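Long-range contacts in malonyl CoA:acyl carrier protein malonyltransferase (Streptomyces coelicolor, PDB 1NM2), which probably transfers the malonyl group of malonyl-CoA onto holo acyl carrier protein, giving the malonyl-ACP used in bacterial fatty acid synthesis: residues A[62-67]-A[276-281]; A[138-143]-A[168-173]; A[159-164]-A[201-206]; A[212-217]-A[247-252]; A[230-235]-A[256-261]. All blocks are in the same frame, centred on the assembly; numbering follows the deposited sequence.

Contact 1 (A[62-67]-A[276-281])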
# COMPACT_ATOMS: atom_id res chain seq x y z
N PRO A 62 -9.39 -3.49 2.81
CA PRO A 62 -9.35 -4.87 3.31
C PRO A 62 -9.17 -5.91 2.19
O PRO A 62 -8.54 -6.94 2.39
CB PRO A 62 -10.68 -5.03 4.04
CG PRO A 62 -11.58 -4.02 3.37
CD PRO A 62 -10.65 -2.83 3.20
N LEU A 63 -9.73 -5.64 1.02
CA LEU A 63 -9.60 -6.55 -0.11
C LEU A 63 -8.13 -6.70 -0.51
O LEU A 63 -7.66 -7.81 -0.77
CB LEU A 63 -10.41 -6.05 -1.30
CG LEU A 63 -10.33 -6.86 -2.60
CD1 LEU A 63 -10.75 -8.31 -2.36
CD2 LEU A 63 -11.25 -6.21 -3.64
N LEU A 64 -7.42 -5.58 -0.58
CA LEU A 64 -6.01 -5.60 -0.95
C LEU A 64 -5.17 -6.37 0.06
O LEU A 64 -4.28 -7.13 -0.32
CB LEU A 64 -5.47 -4.16 -1.07
CG LEU A 64 -5.86 -3.42 -2.35
CD1 LEU A 64 -5.58 -1.93 -2.21
CD2 LEU A 64 -5.09 -4.01 -3.51
N VAL A 65 -5.46 -6.19 1.35
CA VAL A 65 -4.71 -6.88 2.40
C VAL A 65 -4.94 -8.39 2.34
O VAL A 65 -4.00 -9.18 2.45
CB VAL A 65 -5.08 -6.33 3.80
CG1 VAL A 65 -4.35 -7.12 4.88
CG2 VAL A 65 -4.70 -4.84 3.91
N ALA A 66 -6.19 -8.79 2.16
CA ALA A 66 -6.52 -10.21 2.08
C ALA A 66 -5.83 -10.84 0.88
O ALA A 66 -5.36 -11.98 0.94
CB ALA A 66 -8.03 -10.40 1.97
N ALA A 67 -5.77 -10.10 -0.23
CA ALA A 67 -5.12 -10.60 -1.44
C ALA A 67 -3.62 -10.82 -1.20
O ALA A 67 -3.06 -11.83 -1.62
CB ALA A 67 -5.33 -9.62 -2.60
N VAL A 276 3.48 -8.92 -3.87
CA VAL A 276 2.35 -9.82 -3.74
C VAL A 276 1.15 -9.35 -4.56
O VAL A 276 1.17 -8.26 -5.13
CB VAL A 276 1.93 -10.01 -2.26
CG1 VAL A 276 3.09 -10.63 -1.48
CG2 VAL A 276 1.52 -8.67 -1.63
N CYS A 277 0.12 -10.18 -4.62
CA CYS A 277 -1.08 -9.86 -5.38
C CYS A 277 -1.85 -8.71 -4.75
O CYS A 277 -2.03 -8.66 -3.54
CB CYS A 277 -1.98 -11.10 -5.48
SG CYS A 277 -3.53 -10.82 -6.34
N PRO A 278 -2.34 -7.76 -5.57
CA PRO A 278 -2.24 -7.67 -7.03
C PRO A 278 -1.01 -6.84 -7.43
O PRO A 278 -0.99 -5.63 -7.25
CB PRO A 278 -3.55 -7.00 -7.42
CG PRO A 278 -3.73 -6.01 -6.30
CD PRO A 278 -3.34 -6.80 -5.06
N GLY A 279 0.00 -7.51 -7.97
CA GLY A 279 1.23 -6.82 -8.34
C GLY A 279 1.24 -6.07 -9.65
O GLY A 279 0.30 -6.13 -10.44
N GLY A 280 2.35 -5.36 -9.88
CA GLY A 280 2.50 -4.59 -11.10
C GLY A 280 2.95 -3.16 -10.84
O GLY A 280 3.93 -2.70 -11.43
N THR A 281 2.25 -2.46 -9.95
CA THR A 281 2.58 -1.07 -9.65
C THR A 281 3.94 -0.87 -8.97
O THR A 281 4.76 -0.10 -9.46
CB THR A 281 1.48 -0.43 -8.76
OG1 THR A 281 1.35 -1.19 -7.55
CG2 THR A 281 0.15 -0.41 -9.49
O HOH W 1 -2.14 -6.85 -1.57

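Contact 2 (A[138-143]-A[168-173])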
# COMPACT_ATOMS: atom_id res chain seq x y z
N MET A 138 -6.59 13.86 -4.55
CA MET A 138 -5.18 13.67 -4.84
C MET A 138 -5.01 13.68 -6.35
O MET A 138 -5.88 13.20 -7.08
CB MET A 138 -4.68 12.32 -4.30
CG MET A 138 -4.93 12.07 -2.83
SD MET A 138 -4.52 10.35 -2.36
CE MET A 138 -2.79 10.52 -2.00
N SER A 139 -3.89 14.22 -6.82
CA SER A 139 -3.60 14.27 -8.25
C SER A 139 -2.13 14.00 -8.48
O SER A 139 -1.28 14.51 -7.76
CB SER A 139 -3.97 15.63 -8.83
OG SER A 139 -5.37 15.88 -8.73
N ALA A 140 -1.83 13.18 -9.48
CA ALA A 140 -0.45 12.86 -9.81
C ALA A 140 0.09 13.92 -10.77
O ALA A 140 -0.65 14.44 -11.61
CB ALA A 140 -0.36 11.48 -10.45
N LEU A 141 1.37 14.24 -10.63
CA LEU A 141 2.02 15.21 -11.50
C LEU A 141 2.87 14.44 -12.50
O LEU A 141 3.79 13.73 -12.10
CB LEU A 141 2.91 16.16 -10.69
CG LEU A 141 2.26 17.31 -9.91
CD1 LEU A 141 1.20 16.80 -8.97
CD2 LEU A 141 3.35 18.05 -9.14
N LEU A 142 2.57 14.58 -13.78
CA LEU A 142 3.32 13.87 -14.81
C LEU A 142 4.37 14.78 -15.45
O LEU A 142 4.03 15.73 -16.15
CB LEU A 142 2.36 13.32 -15.88
CG LEU A 142 1.16 12.55 -15.32
CD1 LEU A 142 0.32 12.02 -16.48
CD2 LEU A 142 1.64 11.40 -14.43
N GLY A 143 5.63 14.46 -15.21
CA GLY A 143 6.72 15.26 -15.75
C GLY A 143 7.20 16.26 -14.71
O GLY A 143 6.65 16.33 -13.61
N GLN A 168 8.43 10.50 -9.27
CA GLN A 168 6.97 10.59 -9.17
C GLN A 168 6.45 11.29 -7.92
O GLN A 168 6.87 10.97 -6.80
CB GLN A 168 6.36 9.19 -9.29
CG GLN A 168 6.28 8.68 -10.72
CD GLN A 168 5.78 7.26 -10.81
OE1 GLN A 168 4.93 6.83 -10.02
NE2 GLN A 168 6.28 6.51 -11.80
N ILE A 169 5.53 12.23 -8.12
CA ILE A 169 4.94 13.02 -7.04
C ILE A 169 3.41 13.07 -7.14
O ILE A 169 2.85 13.29 -8.21
CB ILE A 169 5.44 14.49 -7.07
CG1 ILE A 169 6.96 14.56 -6.95
CG2 ILE A 169 4.76 15.29 -5.97
CD1 ILE A 169 7.50 14.26 -5.56
N VAL A 170 2.73 12.87 -6.01
CA VAL A 170 1.28 12.97 -5.97
C VAL A 170 0.91 14.09 -5.01
O VAL A 170 1.32 14.08 -3.84
CB VAL A 170 0.61 11.67 -5.48
CG1 VAL A 170 -0.89 11.88 -5.37
CG2 VAL A 170 0.91 10.53 -6.43
N ALA A 171 0.16 15.07 -5.50
CA ALA A 171 -0.26 16.20 -4.68
C ALA A 171 -1.64 15.91 -4.09
O ALA A 171 -2.44 15.20 -4.69
CB ALA A 171 -0.31 17.47 -5.52
N ALA A 172 -1.91 16.47 -2.91
CA ALA A 172 -3.18 16.27 -2.25
C ALA A 172 -3.59 17.52 -1.47
O ALA A 172 -2.75 18.22 -0.91
CB ALA A 172 -3.10 15.08 -1.30
N GLY A 173 -4.89 17.79 -1.46
CA GLY A 173 -5.41 18.94 -0.75
C GLY A 173 -6.87 19.11 -1.10
O GLY A 173 -7.54 18.14 -1.49
O HOH W 2 5.91 13.85 -10.52
O HOH W 3 3.27 11.26 -10.55

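Contact 3 (A[159-164]-A[201-206]). With ACY (acetic acid), chain D.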
# COMPACT_ATOMS: atom_id res chain seq x y z
N THR A 159 -0.01 19.28 -0.26
CA THR A 159 1.04 18.54 0.41
C THR A 159 1.46 17.40 -0.50
O THR A 159 0.65 16.86 -1.26
CB THR A 159 0.55 17.94 1.74
OG1 THR A 159 -0.30 16.83 1.47
CG2 THR A 159 -0.22 18.97 2.54
N PRO A 160 2.75 17.03 -0.47
CA PRO A 160 3.21 15.94 -1.33
C PRO A 160 2.86 14.62 -0.64
O PRO A 160 3.71 13.99 -0.00
CB PRO A 160 4.72 16.18 -1.41
CG PRO A 160 5.02 16.71 -0.04
CD PRO A 160 3.88 17.69 0.21
N ALA A 161 1.60 14.22 -0.77
CA ALA A 161 1.07 13.00 -0.16
C ALA A 161 1.80 11.71 -0.55
O ALA A 161 1.92 10.79 0.26
CB ALA A 161 -0.41 12.87 -0.49
N ASN A 162 2.28 11.65 -1.79
CA ASN A 162 3.00 10.49 -2.27
C ASN A 162 4.31 10.91 -2.92
O ASN A 162 4.31 11.74 -3.83
CB ASN A 162 2.21 9.73 -3.35
CG ASN A 162 1.25 8.69 -2.79
OD1 ASN A 162 0.81 7.81 -3.53
ND2 ASN A 162 0.90 8.79 -1.52
N VAL A 163 5.42 10.36 -2.44
CA VAL A 163 6.73 10.61 -3.04
C VAL A 163 7.13 9.16 -3.33
O VAL A 163 7.70 8.47 -2.49
CB VAL A 163 7.71 11.26 -2.06
CG1 VAL A 163 9.05 11.52 -2.76
CG2 VAL A 163 7.14 12.58 -1.56
N ASN A 164 6.80 8.71 -4.54
CA ASN A 164 7.03 7.33 -4.93
C ASN A 164 8.32 6.92 -5.62
O ASN A 164 8.48 5.76 -5.97
CB ASN A 164 5.85 6.86 -5.78
CG ASN A 164 4.54 6.99 -5.04
OD1 ASN A 164 4.48 6.78 -3.83
ND2 ASN A 164 3.48 7.33 -5.76
N PHE A 201 -5.93 11.75 1.11
CA PHE A 201 -5.30 10.78 2.00
C PHE A 201 -3.87 11.24 2.21
O PHE A 201 -3.32 11.95 1.37
CB PHE A 201 -5.31 9.39 1.37
CG PHE A 201 -6.68 8.86 1.06
CD1 PHE A 201 -6.87 7.95 0.03
CD2 PHE A 201 -7.78 9.26 1.82
CE1 PHE A 201 -8.14 7.44 -0.25
CE2 PHE A 201 -9.05 8.75 1.55
CZ PHE A 201 -9.23 7.84 0.51
N HIS A 202 -3.28 10.84 3.33
CA HIS A 202 -1.91 11.19 3.67
C HIS A 202 -1.64 12.68 3.84
O HIS A 202 -0.57 13.18 3.49
CB HIS A 202 -0.97 10.56 2.65
CG HIS A 202 -1.06 9.07 2.62
ND1 HIS A 202 -0.63 8.28 3.67
CD2 HIS A 202 -1.64 8.23 1.73
CE1 HIS A 202 -0.94 7.02 3.43
NE2 HIS A 202 -1.56 6.96 2.26
N THR A 203 -2.62 13.38 4.41
CA THR A 203 -2.53 14.81 4.71
C THR A 203 -3.29 15.02 6.02
O THR A 203 -3.96 14.11 6.52
CB THR A 203 -3.22 15.69 3.63
OG1 THR A 203 -4.64 15.56 3.75
CG2 THR A 203 -2.78 15.27 2.24
N ARG A 204 -3.17 16.23 6.57
CA ARG A 204 -3.84 16.58 7.82
C ARG A 204 -5.35 16.42 7.71
O ARG A 204 -6.06 16.37 8.72
CB ARG A 204 -3.52 18.02 8.21
CG ARG A 204 -4.15 19.06 7.28
CD ARG A 204 -4.06 20.46 7.87
NE ARG A 204 -4.81 21.43 7.07
CZ ARG A 204 -4.51 21.75 5.82
NH1 ARG A 204 -3.48 21.18 5.21
NH2 ARG A 204 -5.26 22.64 5.17
N HIS A 205 -5.86 16.35 6.48
CA HIS A 205 -7.29 16.19 6.29
C HIS A 205 -7.75 14.83 6.83
O HIS A 205 -8.94 14.60 6.98
CB HIS A 205 -7.67 16.34 4.82
CG HIS A 205 -7.71 17.77 4.36
ND1 HIS A 205 -6.75 18.32 3.53
CD2 HIS A 205 -8.57 18.77 4.66
CE1 HIS A 205 -7.02 19.60 3.34
NE2 HIS A 205 -8.12 19.90 4.01
N MET A 206 -6.79 13.94 7.11
CA MET A 206 -7.10 12.61 7.65
C MET A 206 -6.95 12.57 9.17
O MET A 206 -7.02 11.49 9.77
CB MET A 206 -6.18 11.55 7.03
CG MET A 206 -6.45 11.24 5.56
SD MET A 206 -8.12 10.59 5.29
CE MET A 206 -8.89 12.03 4.56
C ACY D . -4.37 5.05 0.93
O ACY D . -5.45 4.55 0.40
OXT ACY D . -3.99 4.94 2.14
CH3 ACY D . -3.52 5.84 -0.05

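Contact 4 (A[212-217]-A[247-252])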
# COMPACT_ATOMS: atom_id res chain seq x y z
N LYS A 212 -9.88 7.73 14.97
CA LYS A 212 -10.67 6.51 14.83
C LYS A 212 -9.79 5.26 14.68
O LYS A 212 -10.08 4.22 15.27
CB LYS A 212 -11.60 6.62 13.61
CG LYS A 212 -12.61 7.75 13.70
CD LYS A 212 -13.42 7.86 12.41
CE LYS A 212 -14.42 9.01 12.45
NZ LYS A 212 -15.45 8.82 13.50
N LEU A 213 -8.73 5.37 13.89
CA LEU A 213 -7.84 4.23 13.69
C LEU A 213 -7.08 3.88 14.97
O LEU A 213 -6.79 2.71 15.23
CB LEU A 213 -6.85 4.52 12.56
CG LEU A 213 -6.00 3.34 12.10
CD1 LEU A 213 -6.89 2.17 11.71
CD2 LEU A 213 -5.12 3.76 10.93
N ALA A 214 -6.77 4.90 15.77
CA ALA A 214 -6.07 4.68 17.04
C ALA A 214 -6.95 3.87 17.99
O ALA A 214 -6.45 3.06 18.77
CB ALA A 214 -5.70 6.01 17.69
N GLU A 215 -8.26 4.10 17.95
CA GLU A 215 -9.19 3.36 18.81
C GLU A 215 -9.16 1.88 18.44
O GLU A 215 -9.15 1.02 19.32
CB GLU A 215 -10.62 3.89 18.66
CG GLU A 215 -10.89 5.22 19.35
CD GLU A 215 -10.54 5.20 20.83
OE1 GLU A 215 -10.98 4.28 21.56
OE2 GLU A 215 -9.83 6.12 21.28
N ALA A 216 -9.14 1.58 17.15
CA ALA A 216 -9.10 0.20 16.70
C ALA A 216 -7.77 -0.45 17.10
O ALA A 216 -7.72 -1.63 17.45
CB ALA A 216 -9.28 0.13 15.20
N ALA A 217 -6.70 0.34 17.06
CA ALA A 217 -5.37 -0.17 17.42
C ALA A 217 -5.29 -0.57 18.90
O ALA A 217 -4.36 -1.27 19.30
CB ALA A 217 -4.30 0.87 17.09
N ARG A 247 3.18 3.93 13.85
CA ARG A 247 3.47 4.50 12.54
C ARG A 247 2.33 4.23 11.55
O ARG A 247 1.96 5.11 10.78
CB ARG A 247 4.78 3.92 11.99
CG ARG A 247 6.02 4.56 12.60
CD ARG A 247 7.29 3.86 12.16
NE ARG A 247 8.48 4.60 12.57
CZ ARG A 247 9.30 5.22 11.73
NH1 ARG A 247 9.07 5.18 10.42
NH2 ARG A 247 10.35 5.89 12.20
N LEU A 248 1.77 3.02 11.59
CA LEU A 248 0.65 2.66 10.71
C LEU A 248 -0.54 3.59 10.96
O LEU A 248 -1.15 4.09 10.02
CB LEU A 248 0.19 1.22 10.98
CG LEU A 248 1.06 0.03 10.55
CD1 LEU A 248 0.47 -1.26 11.13
CD2 LEU A 248 1.12 -0.05 9.03
N VAL A 249 -0.85 3.81 12.23
CA VAL A 249 -1.98 4.66 12.60
C VAL A 249 -1.77 6.11 12.15
O VAL A 249 -2.69 6.75 11.65
CB VAL A 249 -2.21 4.64 14.12
CG1 VAL A 249 -3.38 5.55 14.49
CG2 VAL A 249 -2.48 3.21 14.58
N GLY A 250 -0.55 6.61 12.33
CA GLY A 250 -0.25 7.98 11.94
C GLY A 250 -0.10 8.19 10.45
O GLY A 250 -0.40 9.27 9.95
N GLN A 251 0.36 7.16 9.73
CA GLN A 251 0.56 7.26 8.28
C GLN A 251 -0.65 7.66 7.45
O GLN A 251 -0.49 8.14 6.33
CB GLN A 251 1.12 5.94 7.71
CG GLN A 251 2.65 5.85 7.70
CD GLN A 251 3.31 7.04 7.03
OE1 GLN A 251 3.17 7.26 5.81
NE2 GLN A 251 4.02 7.83 7.81
N VAL A 252 -1.86 7.46 7.97
CA VAL A 252 -3.03 7.83 7.19
C VAL A 252 -3.03 9.34 6.95
O VAL A 252 -3.68 9.83 6.02
CB VAL A 252 -4.36 7.43 7.89
CG1 VAL A 252 -4.37 5.93 8.17
CG2 VAL A 252 -4.55 8.23 9.16

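Contact 5 (A[230-235]-A[256-261])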
# COMPACT_ATOMS: atom_id res chain seq x y z
N VAL A 230 10.46 -2.13 6.79
CA VAL A 230 10.76 -0.78 6.30
C VAL A 230 9.49 0.06 6.26
O VAL A 230 8.51 -0.32 5.63
CB VAL A 230 11.38 -0.84 4.88
CG1 VAL A 230 11.73 0.56 4.40
CG2 VAL A 230 12.63 -1.71 4.91
N SER A 231 9.54 1.22 6.91
CA SER A 231 8.38 2.12 7.02
C SER A 231 8.25 3.28 6.03
O SER A 231 9.23 3.96 5.69
CB SER A 231 8.32 2.67 8.45
OG SER A 231 7.40 3.74 8.58
N ASN A 232 7.01 3.52 5.59
CA ASN A 232 6.64 4.59 4.65
C ASN A 232 6.94 6.00 5.15
O ASN A 232 7.17 6.91 4.35
CB ASN A 232 5.14 4.54 4.35
CG ASN A 232 4.77 3.48 3.35
OD1 ASN A 232 3.61 3.36 2.98
ND2 ASN A 232 5.75 2.70 2.91
N LYS A 233 6.89 6.19 6.46
CA LYS A 233 7.12 7.50 7.05
C LYS A 233 8.44 8.15 6.65
O LYS A 233 8.47 9.30 6.22
CB LYS A 233 7.06 7.40 8.58
CG LYS A 233 7.61 8.61 9.33
CD LYS A 233 6.50 9.44 9.95
CE LYS A 233 7.03 10.39 11.02
NZ LYS A 233 8.05 11.33 10.48
N ASP A 234 9.52 7.40 6.78
CA ASP A 234 10.85 7.92 6.50
C ASP A 234 11.78 6.87 5.90
O ASP A 234 12.99 7.06 5.86
CB ASP A 234 11.43 8.43 7.81
CG ASP A 234 11.39 7.38 8.90
OD1 ASP A 234 11.61 7.74 10.08
OD2 ASP A 234 11.14 6.20 8.59
N GLY A 235 11.22 5.75 5.45
CA GLY A 235 12.03 4.70 4.87
C GLY A 235 12.96 3.99 5.84
O GLY A 235 13.88 3.28 5.42
N VAL A 256 3.56 9.49 2.02
CA VAL A 256 4.12 8.17 1.79
C VAL A 256 5.48 8.35 1.11
O VAL A 256 5.55 8.73 -0.06
CB VAL A 256 3.22 7.31 0.86
CG1 VAL A 256 3.93 6.01 0.50
CG2 VAL A 256 1.89 6.99 1.55
N ARG A 257 6.56 8.09 1.84
CA ARG A 257 7.89 8.23 1.27
C ARG A 257 8.39 6.90 0.73
O ARG A 257 9.33 6.31 1.27
CB ARG A 257 8.87 8.78 2.31
CG ARG A 257 8.56 10.22 2.72
CD ARG A 257 8.51 11.13 1.50
NE ARG A 257 9.79 11.19 0.80
CZ ARG A 257 10.86 11.84 1.25
NH1 ARG A 257 11.99 11.84 0.55
NH2 ARG A 257 10.79 12.51 2.39
N TRP A 258 7.75 6.43 -0.34
CA TRP A 258 8.15 5.16 -0.95
C TRP A 258 9.54 5.31 -1.55
O TRP A 258 10.28 4.34 -1.69
CB TRP A 258 7.15 4.74 -2.03
CG TRP A 258 7.42 3.35 -2.53
CD1 TRP A 258 7.86 2.99 -3.77
CD2 TRP A 258 7.34 2.15 -1.76
NE1 TRP A 258 8.06 1.63 -3.83
CE2 TRP A 258 7.74 1.08 -2.61
CE3 TRP A 258 6.97 1.86 -0.44
CZ2 TRP A 258 7.78 -0.25 -2.18
CZ3 TRP A 258 7.01 0.54 -0.01
CH2 TRP A 258 7.41 -0.50 -0.88
N ASP A 259 9.90 6.55 -1.91
CA ASP A 259 11.21 6.82 -2.47
C ASP A 259 12.30 6.40 -1.47
O ASP A 259 13.28 5.74 -1.83
CB ASP A 259 11.37 8.32 -2.80
CG ASP A 259 11.24 9.20 -1.57
OD1 ASP A 259 12.05 10.15 -1.45
OD2 ASP A 259 10.34 8.97 -0.73
N LEU A 260 12.11 6.78 -0.21
CA LEU A 260 13.06 6.46 0.84
C LEU A 260 13.06 4.97 1.16
O LEU A 260 14.08 4.42 1.58
CB LEU A 260 12.76 7.27 2.10
CG LEU A 260 12.93 8.78 1.89
CD1 LEU A 260 12.58 9.53 3.17
CD2 LEU A 260 14.36 9.06 1.46
N CYS A 261 11.92 4.32 0.98
CA CYS A 261 11.85 2.89 1.24
C CYS A 261 12.76 2.17 0.24
O CYS A 261 13.49 1.25 0.61
CB CYS A 261 10.41 2.40 1.12
SG CYS A 261 9.33 2.96 2.47

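Contact 1 (A[62-67]-A[276-281])
Ala67 and Cys277 bring the two backbones nearest, with their CA atoms 5.7 Å apart, where one side of helix 57-75 faces the loop leaving strand 272-275. The peptide bond between Cys277 and Pro278 is cis, and the proline ring lies against the helix. One water spans the two backbones: it donates to Leu64 O at 2.5 Å and to Cys277 O at 2.7 Å, joining two acceptors that cannot bond each other. The side chains are apolar. Leu64 has CG anti to its carbonyl carbon (chi1 -77°), and although its CB is not aimed at the loop, CD2 reaches across to Pro278 CD at 3.6 Å; the two side chains cross at about a right angle. Ala67 does point toward the loop, where its CB lies 3.6 Å from Cys277 O and touches Pro278 CD and Cys277 SG more loosely. Phe17 packs on both Ala67 and Cys277. One turn further along the helix, Ser71 OG bonds both Ala67 O and Cys277 N, a second polar tie in addition to the water. Gly280 then occupies the N-cap position of helix 281-289, with phi 131° suiting glycine, and Glu275 holds its N. Here a flanking helix packs on the strand-to-helix loop at the carboxyl end of a parallel strand, a typical site in the alpha/beta hydrolase-like core.

Contact 2 (A[138-143]-A[168-173])
Ser139 and Ala171 bond each other twice: Ser139 N reaches Ala171 O at 2.8 Å and Ala171 N reaches Ser139 O at 2.7 Å, the mark of a hydrogen-bonded antiparallel pair. Two residues on, Leu141 N bonds Ile169 O at 3.0 Å. The return bond is missing there, and water fills in: one water takes a hydrogen from Ile169 N and donates to Leu141 O, and a second donates to Leu141 O and Ile169 O. One residue before Ser139, in the non-hydrogen-bonded pair with Ala172, Met138 CA makes a CA-H...O contact to Ala171 O at 3.1 Å. The strands run at 148°, twisted but antiparallel. On the face carrying Met138, Ala140, Val170 and Ala172, Met138 CG lies 3.8 Å from Ala172 CB. Its chain bends at chi3 (87°), returning CE to 4.1 Å from Val170 CG1, the methyl that its CB also meets. On the other face Leu141 CD1 rests on Ala171 CB at 3.8 Å, and helix 146-155 covers this side through Ser149, Val150 and Leu153. Phe201 and strand 159-165 pack around Met138, whose side chain comes within about 5 Å of a bound acetate. The pairing is thus carried by backbone bonds, with apolar contacts on both faces and two waters bridging the backbones at the Leu141 and Ile169 end, where the direct return bond is absent.

Contact 3 (A[159-164]-A[201-206])
Ala161 and His202 come nearest in backbone, CA to CA 5.2 Å, where strand 159-165 is distorted by a classic beta bulge at Ala161 and Asn162 and the loop 201-206 runs past it. Ala161 CB points into the loop, 3.6 Å from Phe201 O and 3.9 Å from His202 CB. Asn162 folds back so that ND2 bonds Ala161 O at 2.9 Å, approaching from above the carbonyl plane, and the amide stands 50° to the imidazole beside it. At the other end Thr159 OG1 lies 3.0 Å from Thr203 CG2, too close to trust in detail. With CG anti to the carbonyl carbon (chi1 -61°), His202 turns its ring toward the acetate: NE2 bonds Ser98 OG and, weakly, acetate OXT at 3.2 Å; ND1 bonds Asn254 O. The acetate, which mimics a malonyl group, is also held by Ser98 and Arg123, consistent with the Ser-His pair of acyltransferases. Were His202 an alanine here, Ser98 OG and Asn254 O would probably both lose their imidazole partner and the acetate one of its contacts. Strand 168-172 lines one edge of strand 159-165 and strand 256-257 the other, while helix 113-132 supports Phe201, His202 and Met206 through Met127, Arg123 and Ala130.

Contact 4 (A[212-217]-A[247-252])
Leu213 and Val249 sit at the middle of an antiparallel helix pair: helix 207-217 runs past helix 241-251 with axes 9.3 Å apart and N-to-C directions 159° apart. Their CA atoms, 6.0 Å apart, mark the closest backbone approach, consistent with the small Ala214 and Ala217 beside Val249. The packing is apolar. Val249 enters as a knob into a hole lined by Val210, Leu213, Ala214 and Ala217, residues spaced as on successive turns of one helix. Its CG1, anti to the backbone N (chi1 179°), meets Leu213 CB and lies 4.0 Å from Ala214 CB, while CG2 turns to Ala217 CB at 3.9 Å. Leu213 returns the contact from the facing helix, sliding past Val249 in the opposite direction; with its CG anti to the backbone N (chi1 -171°), its CD2 branch goes to the carboxyl end of helix 241-251 and passes over Val249 CA at 3.7 Å. Polar ties lie away from the packed side chains. Arg247 forms a salt bridge with Asp234, Glu215 forms one with Lys218, just past the segment, and the backbone of Val252 is hydrogen-bonded to that of His202, tying the end of this helix to the active-site loop. A third helix, 113-132, backs the pair: Leu119 touches Leu213, Arg122 touches Ala216, and Arg123 touches Val252. The closest pair of side-chain atoms across the two segments is Leu213 CD2 and CG1 of Val252, just beyond the helix, 3.6 Å apart, where the two side chains cross at a slant.

Contact 5 (A[230-235]-A[256-261])
Asn232 turns its amide toward a sulfur and an indole at once: ND2 gives a weak, bent hydrogen bond to Cys261 SG at 3.6 Å, and the same nitrogen lies at the edge of the Trp258 ring, in its plane, with amide and ring nearly perpendicular (89°). Its stronger partners lie elsewhere, since OD1 takes the N-H of Ser98 and ND2 bonds Gly96 O, both in the presumed nucleophile elbow. The firm bond across the segments is from Arg257 N to Asn232 O, 2.8 Å long. Alongside the amide, Val256 CG1 points the same way and touches OD1 at 3.6 Å. Cys261 SG is wrapped further by Val230 CG1, and Ser231 O is 3.4 Å away. Gly235 CA packs on Leu260 CB at 3.8 Å, and a side chain on Gly235 would clash there. The Arg257 chain starts toward the loop and then curls off it: bent at chi2 and chi3 (-55° and -63°), it grips Asp259 side-on, NE to OD2 and NH1 to OD1 (2.6 Å), and Leu260 CD1 sits over the centre of one guanidinium face. A leucine in its place would probably leave Asp259 without its charged mate, and Leu260 CD1 without the flat group beneath it. The contact's polarity is therefore divided: a buried amide binds the backbone of the elbow, which is likely to hold loop 230-235 beside it, whereas the charged pair is local to 256-261, on partly exposed residues at the start of helix 258-267.

Following the chain, contact 1 opens first, at helix 57-75, and closes last, after strand 272-275, so its long loop encloses the other four. Within it, strand 136-143 opens contact 2 and strand 159-165 opens contact 3 before contact 2 closes at 168-173; the two therefore cross, and they share the mixed sheet. Contact 3 closes at loop 201-206. Then helix 207-217 opens contact 4, loop 230-235 opens contact 5, and helix 241-251 closes contact 4 before 256-261 closes contact 5, a second crossing. Strand 256-257 beside strand 159-165 joins contacts 3 and 5, so the mixed sheet is tied to the parallel-sheet core.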